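Local coordinates for protein putative hydrolase (Bacteroides ovatus, PDB 4HBS) that is of unknown function but is probably a hydrolase, folded as a five-bladed beta-propeller in the same clan as the beta-fructosidase families, at residues I236-T241 and A247-A252; L222-T227 and W260-A265; F49-G54 and E106-L111. All coordinates share one frame; numbering follows the deposited sequence.

In the fold
Interactions 1 and 2 share one propeller blade, the antiparallel sheet of strands 227-230, 236-242, 245-251, 260-265 and 271-274. Their centres lie about 4 Å apart. Interaction 1 pairs the second and third strands as a hairpin, while interaction 2 brings the fourth strand against the loop that leads into the first, so the hairpin falls within the chain span bounded by interaction 2. R250 and E261 form a salt bridge between them. Interaction 3 comes earlier in the chain, beside the sheet of strands 60-65 to 111-113, on the opposite side of the molecular centre. Its centre lies about 34 Å from that of interaction 1, so the contacts belong to two separate parts of the propeller.

Interaction 1: I236-T241 and A247-A252; sequences IYLYTT and AVARTA
R250 runs alongside Y237 on one face of the sheet, both side chains heading in the same direction. R250 CB sits over the face of the tyrosine ring, 4.1 Å from its centroid, in a CH-pi contact displaced toward the rim. The arginine chain then runs on, extended from CG to NE, and its NH1 donates to Y237 OH at 2.9 Å. The hydroxyl lies at the edge of the guanidinium but somewhat out of its plane, and ring and guanidinium stand 77° apart. Y237 OH also meets D233, while R250 NE forms a salt bridge with E261 and the guanidinium a cation-pi contact with W273, so both polar ends are fixed from several directions. V248 CG2 touches both tyrosines: anti to the backbone N, this methyl lies at the edge of Y237, 4.0 Å from CD2, and 3.5 Å from CE2 of Y239. The Y239 hydroxyl reaches the carbonyl of P328, in the loop between strands 319-325 and 333-340 of another blade.

The two strands form a beta hairpin, the second and third strands of a propeller blade, antiparallel, with the N-to-C directions of the two segments 151° apart. L238 with A249 and T240 with A247 are its hydrogen-bonded pairs; L238 N to A249 O measures 2.8 Å. Their side chains occupy the other face, where L238 CD1 approaches T251 CG2 at 3.9 Å, the two side chains at about a right angle, with W260 and M228 packing alongside L238. At the far end T251 carries OG1 between its backbone N and carbonyl carbon (chi1 67°), which sets the hydroxyl to accept from I236 N at 2.9 Å; T251 N returns a bond to I236 O. The same hydroxyl is bonded to the carbonyl of T253.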
ATOM      1  N   ILE A 236      -5.865  14.621 -10.244  1.00 56.58           N
ATOM      2  CA  ILE A 236      -5.351  13.509  -9.467  1.00 53.43           C
ATOM      3  C   ILE A 236      -5.699  12.296 -10.269  1.00 55.00           C
ATOM      4  O   ILE A 236      -6.877  12.052 -10.484  1.00 54.94           O
ATOM      5  CB  ILE A 236      -5.936  13.437  -8.038  1.00 55.83           C
ATOM      6  CG1 ILE A 236      -5.660  14.701  -7.253  1.00 57.91           C
ATOM      7  CG2 ILE A 236      -5.376  12.232  -7.303  1.00 54.97           C
ATOM      8  CD1 ILE A 236      -6.661  14.920  -6.132  1.00 73.29           C
ATOM      9  N   TYR A 237      -4.711  11.552 -10.748  1.00 50.59           N
ATOM     10  CA  TYR A 237      -4.977  10.343 -11.520  1.00 49.99           C
ATOM     11  C   TYR A 237      -5.235   9.214 -10.544  1.00 52.69           C
ATOM     12  O   TYR A 237      -4.557   9.130  -9.527  1.00 52.11           O
ATOM     13  CB  TYR A 237      -3.841  10.049 -12.500  1.00 51.55           C
ATOM     14  CG  TYR A 237      -3.893  11.021 -13.657  1.00 55.58           C
ATOM     15  CD1 TYR A 237      -3.362  12.301 -13.537  1.00 58.62           C
ATOM     16  CD2 TYR A 237      -4.644  10.739 -14.794  1.00 57.48           C
ATOM     17  CE1 TYR A 237      -3.523  13.252 -14.542  1.00 61.51           C
ATOM     18  CE2 TYR A 237      -4.803  11.677 -15.809  1.00 60.44           C
ATOM     19  CZ  TYR A 237      -4.252  12.940 -15.673  1.00 68.24           C
ATOM     20  OH  TYR A 237      -4.373  13.849 -16.694  1.00 71.97           O
ATOM     21  N   LEU A 238      -6.298   8.432 -10.802  1.00 48.48           N
ATOM     22  CA  LEU A 238      -6.791   7.338  -9.963  1.00 46.30           C
ATOM     23  C   LEU A 238      -6.718   6.044 -10.765  1.00 50.74           C
ATOM     24  O   LEU A 238      -7.347   5.970 -11.818  1.00 52.94           O
ATOM     25  CB  LEU A 238      -8.251   7.637  -9.565  1.00 46.21           C
ATOM     26  CG  LEU A 238      -8.572   9.069  -9.163  1.00 50.53           C
ATOM     27  CD1 LEU A 238     -10.014   9.373  -9.433  1.00 51.30           C
ATOM     28  CD2 LEU A 238      -8.224   9.306  -7.731  1.00 51.25           C
ATOM     29  N   TYR A 239      -5.933   5.053 -10.319  1.00 44.71           N
ATOM     30  CA  TYR A 239      -5.769   3.800 -11.062  1.00 44.67           C
ATOM     31  C   TYR A 239      -6.456   2.634 -10.387  1.00 50.09           C
ATOM     32  O   TYR A 239      -6.762   2.677  -9.192  1.00 49.13           O
ATOM     33  CB  TYR A 239      -4.274   3.436 -11.220  1.00 44.71           C
ATOM     34  CG  TYR A 239      -3.454   4.542 -11.811  1.00 46.43           C
ATOM     35  CD1 TYR A 239      -2.978   5.581 -11.019  1.00 48.40           C
ATOM     36  CD2 TYR A 239      -3.223   4.606 -13.177  1.00 47.87           C
ATOM     37  CE1 TYR A 239      -2.292   6.658 -11.573  1.00 49.32           C
ATOM     38  CE2 TYR A 239      -2.530   5.673 -13.744  1.00 49.60           C
ATOM     39  CZ  TYR A 239      -2.061   6.700 -12.935  1.00 53.78           C
ATOM     40  OH  TYR A 239      -1.390   7.778 -13.461  1.00 52.55           O
ATOM     41  N   THR A 240      -6.635   1.558 -11.157  1.00 47.95           N
ATOM     42  CA  THR A 240      -7.193   0.298 -10.674  1.00 47.73           C
ATOM     43  C   THR A 240      -6.845  -0.789 -11.647  1.00 53.90           C
ATOM     44  O   THR A 240      -6.397  -0.494 -12.760  1.00 55.10           O
ATOM     45  CB  THR A 240      -8.730   0.381 -10.463  1.00 53.82           C
ATOM     46  OG1 THR A 240      -9.144  -0.696  -9.594  1.00 55.79           O
ATOM     47  CG2 THR A 240      -9.530   0.381 -11.788  1.00 50.01           C
ATOM     48  N   THR A 241      -7.043  -2.043 -11.230  1.00 50.19           N
ATOM     49  CA  THR A 241      -6.879  -3.199 -12.085  1.00 50.61           C
ATOM     50  C   THR A 241      -8.097  -4.069 -11.965  1.00 54.91           C
ATOM     51  O   THR A 241      -8.800  -4.033 -10.955  1.00 53.11           O
ATOM     52  CB  THR A 241      -5.601  -4.003 -11.788  1.00 61.26           C
ATOM     53  OG1 THR A 241      -5.501  -4.284 -10.393  1.00 59.62           O
ATOM     54  CG2 THR A 241      -4.351  -3.311 -12.286  1.00 61.44           C
ATOM     55  N   ALA A 247      -6.652   0.183 -15.586  1.00 55.50           N
ATOM     56  CA  ALA A 247      -7.531   1.257 -16.073  1.00 56.17           C
ATOM     57  C   ALA A 247      -7.268   2.522 -15.250  1.00 58.11           C
ATOM     58  O   ALA A 247      -6.783   2.425 -14.128  1.00 55.48           O
ATOM     59  CB  ALA A 247      -8.983   0.830 -15.958  1.00 57.12           C
ATOM     60  N   VAL A 248      -7.585   3.689 -15.796  1.00 56.62           N
ATOM     61  CA  VAL A 248      -7.338   4.965 -15.113  1.00 56.68           C
ATOM     62  C   VAL A 248      -8.566   5.917 -15.181  1.00 62.98           C
ATOM     63  O   VAL A 248      -9.322   5.925 -16.161  1.00 63.86           O
ATOM     64  CB  VAL A 248      -6.069   5.653 -15.697  1.00 60.54           C
ATOM     65  CG1 VAL A 248      -6.253   6.020 -17.169  1.00 62.20           C
ATOM     66  CG2 VAL A 248      -5.661   6.882 -14.882  1.00 60.04           C
ATOM     67  N   ALA A 249      -8.731   6.705 -14.106  1.00 59.21           N
ATOM     68  CA  ALA A 249      -9.734   7.762 -13.965  1.00 60.10           C
ATOM     69  C   ALA A 249      -9.024   8.985 -13.417  1.00 64.20           C
ATOM     70  O   ALA A 249      -7.854   8.866 -13.050  1.00 63.84           O
ATOM     71  CB  ALA A 249     -10.845   7.325 -13.027  1.00 59.97           C
ATOM     72  N   ARG A 250      -9.677  10.151 -13.357  1.00 60.50           N
ATOM     73  CA  ARG A 250      -9.020  11.333 -12.796  1.00 59.81           C
ATOM     74  C   ARG A 250     -10.033  12.332 -12.248  1.00 64.15           C
ATOM     75  O   ARG A 250     -11.167  12.393 -12.716  1.00 64.84           O
ATOM     76  CB  ARG A 250      -8.079  12.015 -13.828  1.00 59.59           C
ATOM     77  CG  ARG A 250      -8.761  12.973 -14.813  1.00 63.10           C
ATOM     78  CD  ARG A 250      -7.824  13.412 -15.920  1.00 70.38           C
ATOM     79  NE  ARG A 250      -8.518  14.163 -16.976  1.00 76.45           N
ATOM     80  CZ  ARG A 250      -7.969  14.545 -18.132  1.00 81.00           C
ATOM     81  NH1 ARG A 250      -6.697  14.265 -18.400  1.00 64.79           N
ATOM     82  NH2 ARG A 250      -8.690  15.207 -19.030  1.00 62.60           N
ATOM     83  N   THR A 251      -9.584  13.147 -11.292  1.00 59.74           N
ATOM     84  CA  THR A 251     -10.396  14.181 -10.651  1.00 60.04           C
ATOM     85  C   THR A 251     -10.312  15.464 -11.463  1.00 65.67           C
ATOM     86  O   THR A 251      -9.287  15.720 -12.094  1.00 66.49           O
ATOM     87  CB  THR A 251      -9.901  14.397  -9.220  1.00 63.89           C
ATOM     88  OG1 THR A 251      -8.585  14.957  -9.254  1.00 60.66           O
ATOM     89  CG2 THR A 251      -9.897  13.109  -8.415  1.00 58.33           C
ATOM     90  N   ALA A 252     -11.369  16.273 -11.452  1.00 62.66           N
ATOM     91  CA  ALA A 252     -11.387  17.528 -12.207  1.00 64.09           C
ATOM     92  C   ALA A 252     -10.360  18.539 -11.668  1.00 69.55           C
ATOM     93  O   ALA A 252      -9.684  19.207 -12.455  1.00 70.91           O
ATOM     94  CB  ALA A 252     -12.773  18.136 -12.169  1.00 65.99           C
TER

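Interaction 2: L222-T227 and W260-A265; sequences LGYGDT and WEYYVA
Y224 offers the face of its ring to the edge of Y262. This edge-to-face pair has centroids 5.2 Å apart and planes at 60°, and Y262 CD2 comes within 3.6 Å of Y224 CE2, off centre toward the rim. Beside it, W260 brings the six-membered part of its indole to the base of the tyrosine, CZ3 lying 3.8 Å from Y224 CB. The Y224 side chain also packs on A247 and A249. All three aromatics are buried, and no hydrogen bond crosses between the segments; Y262 OH and W260 NE1 instead find H220 and the carbonyl of L256. Replacing Y224 by an alanine would probably leave the edge of Y262 without its aromatic face and open a gap beside A247 and A249. Partly exposed D226, by contrast, takes no part and pairs with R188. A type II beta turn from G223 to D226 presents Y224, with G225 at phi 106°, where a side chain would jam against the preceding carbonyl. The loop links strand 210-218 of one sheet to strand 227-230, the first of the next, the blade-to-blade connection of a beta-propeller, and here packs on the fourth strand of the blade it enters.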
ATOM      1  N   LEU A 222     -15.007  -1.429  -9.417  1.00 52.71           N
ATOM      2  CA  LEU A 222     -13.597  -1.176  -9.694  1.00 51.87           C
ATOM      3  C   LEU A 222     -13.042  -0.226  -8.622  1.00 55.03           C
ATOM      4  O   LEU A 222     -13.745   0.681  -8.169  1.00 55.34           O
ATOM      5  CB  LEU A 222     -13.432  -0.567 -11.104  1.00 53.40           C
ATOM      6  CG  LEU A 222     -14.021  -1.375 -12.279  1.00 59.19           C
ATOM      7  CD1 LEU A 222     -14.294  -0.482 -13.473  1.00 61.09           C
ATOM      8  CD2 LEU A 222     -13.101  -2.514 -12.681  1.00 60.34           C
ATOM      9  N   GLY A 223     -11.799  -0.447  -8.216  1.00 50.14           N
ATOM     10  CA  GLY A 223     -11.163   0.345  -7.174  1.00 48.91           C
ATOM     11  C   GLY A 223     -10.368   1.529  -7.666  1.00 54.06           C
ATOM     12  O   GLY A 223      -9.193   1.636  -7.321  1.00 54.38           O
ATOM     13  N   TYR A 224     -10.976   2.436  -8.482  1.00 50.73           N
ATOM     14  CA  TYR A 224     -10.269   3.635  -8.965  1.00 50.48           C
ATOM     15  C   TYR A 224      -9.816   4.443  -7.774  1.00 57.18           C
ATOM     16  O   TYR A 224     -10.646   4.775  -6.924  1.00 58.29           O
ATOM     17  CB  TYR A 224     -11.143   4.497  -9.877  1.00 51.54           C
ATOM     18  CG  TYR A 224     -11.386   3.905 -11.243  1.00 52.57           C
ATOM     19  CD1 TYR A 224     -10.397   3.927 -12.218  1.00 54.45           C
ATOM     20  CD2 TYR A 224     -12.641   3.408 -11.598  1.00 53.77           C
ATOM     21  CE1 TYR A 224     -10.635   3.442 -13.505  1.00 55.92           C
ATOM     22  CE2 TYR A 224     -12.888   2.912 -12.877  1.00 55.33           C
ATOM     23  CZ  TYR A 224     -11.878   2.919 -13.827  1.00 61.80           C
ATOM     24  OH  TYR A 224     -12.100   2.462 -15.104  1.00 62.86           O
ATOM     25  N   GLY A 225      -8.512   4.673  -7.673  1.00 54.54           N
ATOM     26  CA  GLY A 225      -7.918   5.417  -6.571  1.00 54.64           C
ATOM     27  C   GLY A 225      -7.169   4.585  -5.547  1.00 58.19           C
ATOM     28  O   GLY A 225      -6.629   5.155  -4.589  1.00 57.70           O
ATOM     29  N   ASP A 226      -7.099   3.227  -5.728  1.00 54.14           N
ATOM     30  CA  ASP A 226      -6.323   2.359  -4.819  1.00 52.35           C
ATOM     31  C   ASP A 226      -4.868   2.867  -4.773  1.00 55.15           C
ATOM     32  O   ASP A 226      -4.220   2.799  -3.726  1.00 55.44           O
ATOM     33  CB  ASP A 226      -6.385   0.894  -5.256  1.00 53.70           C
ATOM     34  CG  ASP A 226      -7.704   0.188  -4.988  1.00 66.49           C
ATOM     35  OD1 ASP A 226      -8.429   0.609  -4.058  1.00 65.57           O
ATOM     36  OD2 ASP A 226      -8.005  -0.795  -5.700  1.00 77.07           O
ATOM     37  N   THR A 227      -4.377   3.369  -5.931  1.00 49.28           N
ATOM     38  CA  THR A 227      -3.124   4.095  -6.093  1.00 47.71           C
ATOM     39  C   THR A 227      -3.517   5.405  -6.784  1.00 50.23           C
ATOM     40  O   THR A 227      -4.589   5.486  -7.400  1.00 49.47           O
ATOM     41  CB  THR A 227      -2.056   3.300  -6.842  1.00 51.66           C
ATOM     42  OG1 THR A 227      -2.397   3.236  -8.225  1.00 55.12           O
ATOM     43  CG2 THR A 227      -1.850   1.921  -6.258  1.00 44.96           C
ATOM     44  N   TRP A 260     -15.377  12.996 -11.150  1.00 67.95           N
ATOM     45  CA  TRP A 260     -14.469  12.016 -11.727  1.00 66.03           C
ATOM     46  C   TRP A 260     -14.819  11.792 -13.177  1.00 69.73           C
ATOM     47  O   TRP A 260     -15.997  11.855 -13.546  1.00 69.78           O
ATOM     48  CB  TRP A 260     -14.548  10.677 -10.973  1.00 62.70           C
ATOM     49  CG  TRP A 260     -13.863  10.658  -9.646  1.00 62.03           C
ATOM     50  CD1 TRP A 260     -13.518  11.730  -8.875  1.00 65.30           C
ATOM     51  CD2 TRP A 260     -13.512   9.495  -8.895  1.00 59.92           C
ATOM     52  NE1 TRP A 260     -12.923  11.303  -7.712  1.00 63.28           N
ATOM     53  CE2 TRP A 260     -12.903   9.934  -7.699  1.00 63.23           C
ATOM     54  CE3 TRP A 260     -13.643   8.117  -9.120  1.00 60.08           C
ATOM     55  CZ2 TRP A 260     -12.401   9.044  -6.747  1.00 60.65           C
ATOM     56  CZ3 TRP A 260     -13.150   7.239  -8.175  1.00 59.78           C
ATOM     57  CH2 TRP A 260     -12.577   7.702  -6.985  1.00 59.71           C
ATOM     58  N   GLU A 261     -13.796  11.547 -14.005  1.00 65.60           N
ATOM     59  CA  GLU A 261     -13.970  11.183 -15.405  1.00 66.20           C
ATOM     60  C   GLU A 261     -13.038  10.020 -15.673  1.00 69.24           C
ATOM     61  O   GLU A 261     -11.944   9.958 -15.114  1.00 67.62           O
ATOM     62  CB  GLU A 261     -13.790  12.348 -16.373  1.00 69.47           C
ATOM     63  CG  GLU A 261     -12.543  13.175 -16.181  1.00 77.92           C
ATOM     64  CD  GLU A 261     -12.350  14.229 -17.255  1.00 99.09           C
ATOM     65  OE1 GLU A 261     -13.315  14.512 -18.006  1.00 88.60           O
ATOM     66  OE2 GLU A 261     -11.225  14.770 -17.350  1.00 93.08           O
ATOM     67  N   TYR A 262     -13.513   9.060 -16.458  1.00 66.46           N
ATOM     68  CA  TYR A 262     -12.864   7.782 -16.695  1.00 64.78           C
ATOM     69  C   TYR A 262     -12.330   7.674 -18.107  1.00 69.90           C
ATOM     70  O   TYR A 262     -13.051   7.976 -19.054  1.00 72.11           O
ATOM     71  CB  TYR A 262     -13.896   6.656 -16.426  1.00 65.04           C
ATOM     72  CG  TYR A 262     -14.576   6.804 -15.078  1.00 64.94           C
ATOM     73  CD1 TYR A 262     -15.698   7.613 -14.925  1.00 68.01           C
ATOM     74  CD2 TYR A 262     -14.049   6.204 -13.941  1.00 63.55           C
ATOM     75  CE1 TYR A 262     -16.274   7.826 -13.675  1.00 67.97           C
ATOM     76  CE2 TYR A 262     -14.631   6.391 -12.686  1.00 63.67           C
ATOM     77  CZ  TYR A 262     -15.756   7.190 -12.561  1.00 72.55           C
ATOM     78  OH  TYR A 262     -16.352   7.404 -11.341  1.00 73.03           O
ATOM     79  N   TYR A 263     -11.073   7.228 -18.251  1.00 64.86           N
ATOM     80  CA  TYR A 263     -10.447   7.007 -19.556  1.00 65.80           C
ATOM     81  C   TYR A 263     -10.910   5.628 -19.995  1.00 73.07           C
ATOM     82  O   TYR A 263     -10.524   4.618 -19.388  1.00 71.89           O
ATOM     83  CB  TYR A 263      -8.920   7.119 -19.433  1.00 65.03           C
ATOM     84  CG  TYR A 263      -8.150   7.369 -20.710  1.00 67.28           C
ATOM     85  CD1 TYR A 263      -8.445   8.463 -21.524  1.00 70.76           C
ATOM     86  CD2 TYR A 263      -6.992   6.650 -20.997  1.00 67.32           C
ATOM     87  CE1 TYR A 263      -7.661   8.775 -22.634  1.00 71.62           C
ATOM     88  CE2 TYR A 263      -6.225   6.927 -22.125  1.00 69.59           C
ATOM     89  CZ  TYR A 263      -6.546   8.006 -22.930  1.00 77.47           C
ATOM     90  OH  TYR A 263      -5.797   8.286 -24.048  1.00 80.39           O
ATOM     91  N   VAL A 264     -11.848   5.596 -20.953  1.00 73.27           N
ATOM     92  CA  VAL A 264     -12.475   4.368 -21.430  1.00 74.08           C
ATOM     93  C   VAL A 264     -12.357   4.321 -22.952  1.00 81.76           C
ATOM     94  O   VAL A 264     -12.430   5.358 -23.611  1.00 82.53           O
ATOM     95  CB  VAL A 264     -13.938   4.224 -20.909  1.00 78.12           C
ATOM     96  CG1 VAL A 264     -14.777   5.439 -21.230  1.00 79.74           C
ATOM     97  CG2 VAL A 264     -14.611   2.956 -21.428  1.00 78.52           C
ATOM     98  N   ALA A 265     -12.155   3.104 -23.489  1.00 80.83           N
ATOM     99  CA  ALA A 265     -11.913   2.840 -24.900  1.00 83.99           C
ATOM    100  C   ALA A 265     -13.169   2.436 -25.660  1.00 94.42           C
ATOM    101  O   ALA A 265     -13.859   1.494 -25.259  1.00 93.93           O
ATOM    102  CB  ALA A 265     -10.879   1.741 -25.033  1.00 83.57           C
TER

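Interaction 3: F49-G54 and E106-L111; sequences FTRSLG and EKDENL
R51 and D108, their CA atoms 8.5 Å apart, face each other from two segments that run without strand pairing between them: a loop that follows helix 43-48, and a short 3-10 turn at 108-110. The side chains bridge that separation. R51 grips the carboxylate side-on with two nitrogens, one to each oxygen: NE donates to D108 OD1 at 2.9 Å, and NH2 to D108 OD2 at 2.9 Å and 161°. Both oxygens accept through their syn lone pairs, and guanidinium and carboxylate are only 19° from coplanar, the flat two-bond form of an arginine-aspartate salt bridge. The arginine chain bends at chi3 (66°) to turn its NE and NH2 edge toward the aspartate.

The contact lies beside the first four-stranded propeller blade, strands 60-65, 71-75, 98-102 and 111-113. The 3-10 turn belongs to the connection between its last two strands, and the 49-54 loop leads toward its first.

The remaining nitrogen of the guanidinium faces its own segment: R51 NH1 donates to L53 O at 2.7 Å and is also bonded to the carbonyl of W55. With each nitrogen engaged, rotation of the group is restricted. On the aspartate side, L111 N returns to D108 O at 3.0 Å, and K107 N donates to N110 OD1, which ties the residue just before the 3-10 segment to its last. The exposed D108 marks the solvent side. Inward, L111 CD1 comes within 4.3 Å of R51 CD, a loose apolar contact beside the ion pair, and the buried leucine packs on M100 and Q102 of strand 98-102.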
ATOM      1  N   PHE A  49       9.571  -2.188  11.847  1.00 41.58           N
ATOM      2  CA  PHE A  49       8.338  -2.965  11.835  1.00 39.67           C
ATOM      3  C   PHE A  49       8.542  -4.405  12.391  1.00 43.40           C
ATOM      4  O   PHE A  49       7.749  -5.295  12.092  1.00 42.22           O
ATOM      5  CB  PHE A  49       7.742  -2.957  10.432  1.00 40.44           C
ATOM      6  CG  PHE A  49       7.302  -1.558  10.044  1.00 41.66           C
ATOM      7  CD1 PHE A  49       8.221  -0.627   9.564  1.00 44.03           C
ATOM      8  CD2 PHE A  49       5.982  -1.160  10.195  1.00 42.91           C
ATOM      9  CE1 PHE A  49       7.821   0.666   9.224  1.00 44.91           C
ATOM     10  CE2 PHE A  49       5.588   0.137   9.866  1.00 45.99           C
ATOM     11  CZ  PHE A  49       6.511   1.041   9.373  1.00 44.17           C
ATOM     12  N   THR A  50       9.578  -4.605  13.249  1.00 41.30           N
ATOM     13  CA  THR A  50       9.809  -5.823  14.030  1.00 41.34           C
ATOM     14  C   THR A  50       9.524  -5.361  15.429  1.00 47.67           C
ATOM     15  O   THR A  50      10.444  -4.902  16.111  1.00 49.89           O
ATOM     16  CB  THR A  50      11.215  -6.382  13.851  1.00 44.27           C
ATOM     17  OG1 THR A  50      11.492  -6.520  12.481  1.00 49.45           O
ATOM     18  CG2 THR A  50      11.378  -7.722  14.478  1.00 39.87           C
ATOM     19  N   ARG A  51       8.228  -5.342  15.816  1.00 42.70           N
ATOM     20  CA  ARG A  51       7.778  -4.807  17.108  1.00 42.72           C
ATOM     21  C   ARG A  51       7.238  -5.906  18.014  1.00 47.57           C
ATOM     22  O   ARG A  51       6.881  -6.978  17.530  1.00 46.28           O
ATOM     23  CB  ARG A  51       6.701  -3.744  16.872  1.00 39.53           C
ATOM     24  CG  ARG A  51       7.088  -2.720  15.794  1.00 40.88           C
ATOM     25  CD  ARG A  51       6.173  -1.510  15.675  1.00 45.66           C
ATOM     26  NE  ARG A  51       6.215  -0.670  16.871  1.00 44.69           N
ATOM     27  CZ  ARG A  51       5.402  -0.764  17.921  1.00 50.27           C
ATOM     28  NH1 ARG A  51       4.430  -1.667  17.942  1.00 34.30           N
ATOM     29  NH2 ARG A  51       5.558   0.041  18.960  1.00 43.55           N
ATOM     30  N   SER A  52       7.200  -5.640  19.332  1.00 45.80           N
ATOM     31  CA  SER A  52       6.750  -6.600  20.339  1.00 46.33           C
ATOM     32  C   SER A  52       5.451  -6.233  21.054  1.00 50.26           C
ATOM     33  O   SER A  52       4.799  -7.140  21.575  1.00 51.16           O
ATOM     34  CB  SER A  52       7.835  -6.777  21.387  1.00 52.79           C
ATOM     35  OG  SER A  52       8.967  -7.362  20.766  1.00 69.62           O
ATOM     36  N   LEU A  53       5.110  -4.933  21.157  1.00 45.07           N
ATOM     37  CA  LEU A  53       3.906  -4.475  21.848  1.00 44.15           C
ATOM     38  C   LEU A  53       3.131  -3.565  20.936  1.00 49.27           C
ATOM     39  O   LEU A  53       3.712  -2.622  20.399  1.00 49.86           O
ATOM     40  CB  LEU A  53       4.290  -3.713  23.148  1.00 44.72           C
ATOM     41  CG  LEU A  53       3.813  -4.284  24.486  1.00 48.19           C
ATOM     42  CD1 LEU A  53       3.909  -3.233  25.567  1.00 48.33           C
ATOM     43  CD2 LEU A  53       2.391  -4.845  24.401  1.00 48.51           C
ATOM     44  N   GLY A  54       1.836  -3.808  20.792  1.00 45.86           N
ATOM     45  CA  GLY A  54       0.999  -3.008  19.904  1.00 45.44           C
ATOM     46  C   GLY A  54       1.085  -3.556  18.500  1.00 47.34           C
ATOM     47  O   GLY A  54       1.126  -4.780  18.344  1.00 47.08           O
ATOM     48  N   GLU A 106      13.225   8.298  12.849  1.00 55.22           N
ATOM     49  CA  GLU A 106      13.414   6.895  12.443  1.00 53.05           C
ATOM     50  C   GLU A 106      13.803   5.938  13.618  1.00 57.50           C
ATOM     51  O   GLU A 106      14.499   4.930  13.410  1.00 57.24           O
ATOM     52  CB  GLU A 106      14.399   6.781  11.276  1.00 53.77           C
ATOM     53  CG  GLU A 106      13.837   7.351   9.996  1.00 56.04           C
ATOM     54  CD  GLU A 106      14.751   7.167   8.807  1.00 73.56           C
ATOM     55  OE1 GLU A 106      15.991   7.141   8.998  1.00 67.44           O
ATOM     56  OE2 GLU A 106      14.225   7.077   7.674  1.00 65.23           O
ATOM     57  N   LYS A 107      13.267   6.216  14.819  1.00 54.04           N
ATOM     58  CA  LYS A 107      13.375   5.360  16.004  1.00 53.66           C
ATOM     59  C   LYS A 107      11.923   4.854  16.282  1.00 55.92           C
ATOM     60  O   LYS A 107      10.991   5.417  15.712  1.00 54.87           O
ATOM     61  CB  LYS A 107      13.991   6.138  17.196  1.00 57.66           C
ATOM     62  CG  LYS A 107      15.351   6.824  16.921  1.00 66.16           C
ATOM     63  CD  LYS A 107      16.504   5.852  16.548  1.00 76.45           C
ATOM     64  CE  LYS A 107      17.219   6.211  15.244  1.00 88.97           C
ATOM     65  NZ  LYS A 107      18.093   5.105  14.741  1.00 92.30           N
ATOM     66  N   ASP A 108      11.710   3.801  17.101  1.00 51.70           N
ATOM     67  CA  ASP A 108      10.340   3.309  17.343  1.00 50.28           C
ATOM     68  C   ASP A 108       9.465   4.363  17.982  1.00 55.99           C
ATOM     69  O   ASP A 108       8.269   4.418  17.697  1.00 55.64           O
ATOM     70  CB  ASP A 108      10.304   2.051  18.206  1.00 52.18           C
ATOM     71  CG  ASP A 108       8.987   1.296  18.032  1.00 65.39           C
ATOM     72  OD1 ASP A 108       8.857   0.529  17.022  1.00 63.59           O
ATOM     73  OD2 ASP A 108       8.050   1.536  18.842  1.00 72.04           O
ATOM     74  N   GLU A 109      10.059   5.201  18.849  1.00 54.47           N
ATOM     75  CA  GLU A 109       9.370   6.327  19.487  1.00 55.23           C
ATOM     76  C   GLU A 109       8.689   7.241  18.453  1.00 58.95           C
ATOM     77  O   GLU A 109       7.735   7.932  18.807  1.00 60.03           O
ATOM     78  CB  GLU A 109      10.339   7.161  20.372  1.00 58.64           C
ATOM     79  CG  GLU A 109      11.609   7.659  19.685  1.00 72.42           C
ATOM     80  CD  GLU A 109      12.600   8.438  20.537  1.00102.88           C
ATOM     81  OE1 GLU A 109      12.364   8.595  21.758  1.00106.26           O
ATOM     82  OE2 GLU A 109      13.631   8.877  19.977  1.00 98.06           O
ATOM     83  N   ASN A 110       9.180   7.257  17.190  1.00 53.82           N
ATOM     84  CA  ASN A 110       8.631   8.095  16.133  1.00 52.95           C
ATOM     85  C   ASN A 110       7.416   7.476  15.436  1.00 55.73           C
ATOM     86  O   ASN A 110       6.705   8.203  14.758  1.00 56.23           O
ATOM     87  CB  ASN A 110       9.700   8.433  15.117  1.00 51.84           C
ATOM     88  CG  ASN A 110      10.844   9.212  15.726  1.00 63.27           C
ATOM     89  OD1 ASN A 110      11.910   8.665  16.037  1.00 52.74           O
ATOM     90  ND2 ASN A 110      10.626  10.496  15.967  1.00 51.47           N
ATOM     91  N   LEU A 111       7.162   6.169  15.594  1.00 50.32           N
ATOM     92  CA  LEU A 111       5.976   5.533  15.021  1.00 48.06           C
ATOM     93  C   LEU A 111       4.814   5.782  15.982  1.00 51.62           C
ATOM     94  O   LEU A 111       4.694   5.070  16.978  1.00 52.68           O
ATOM     95  CB  LEU A 111       6.215   4.019  14.818  1.00 46.85           C
ATOM     96  CG  LEU A 111       7.433   3.607  13.978  1.00 51.16           C
ATOM     97  CD1 LEU A 111       7.400   2.116  13.682  1.00 49.86           C
ATOM     98  CD2 LEU A 111       7.515   4.391  12.674  1.00 53.43           C
TER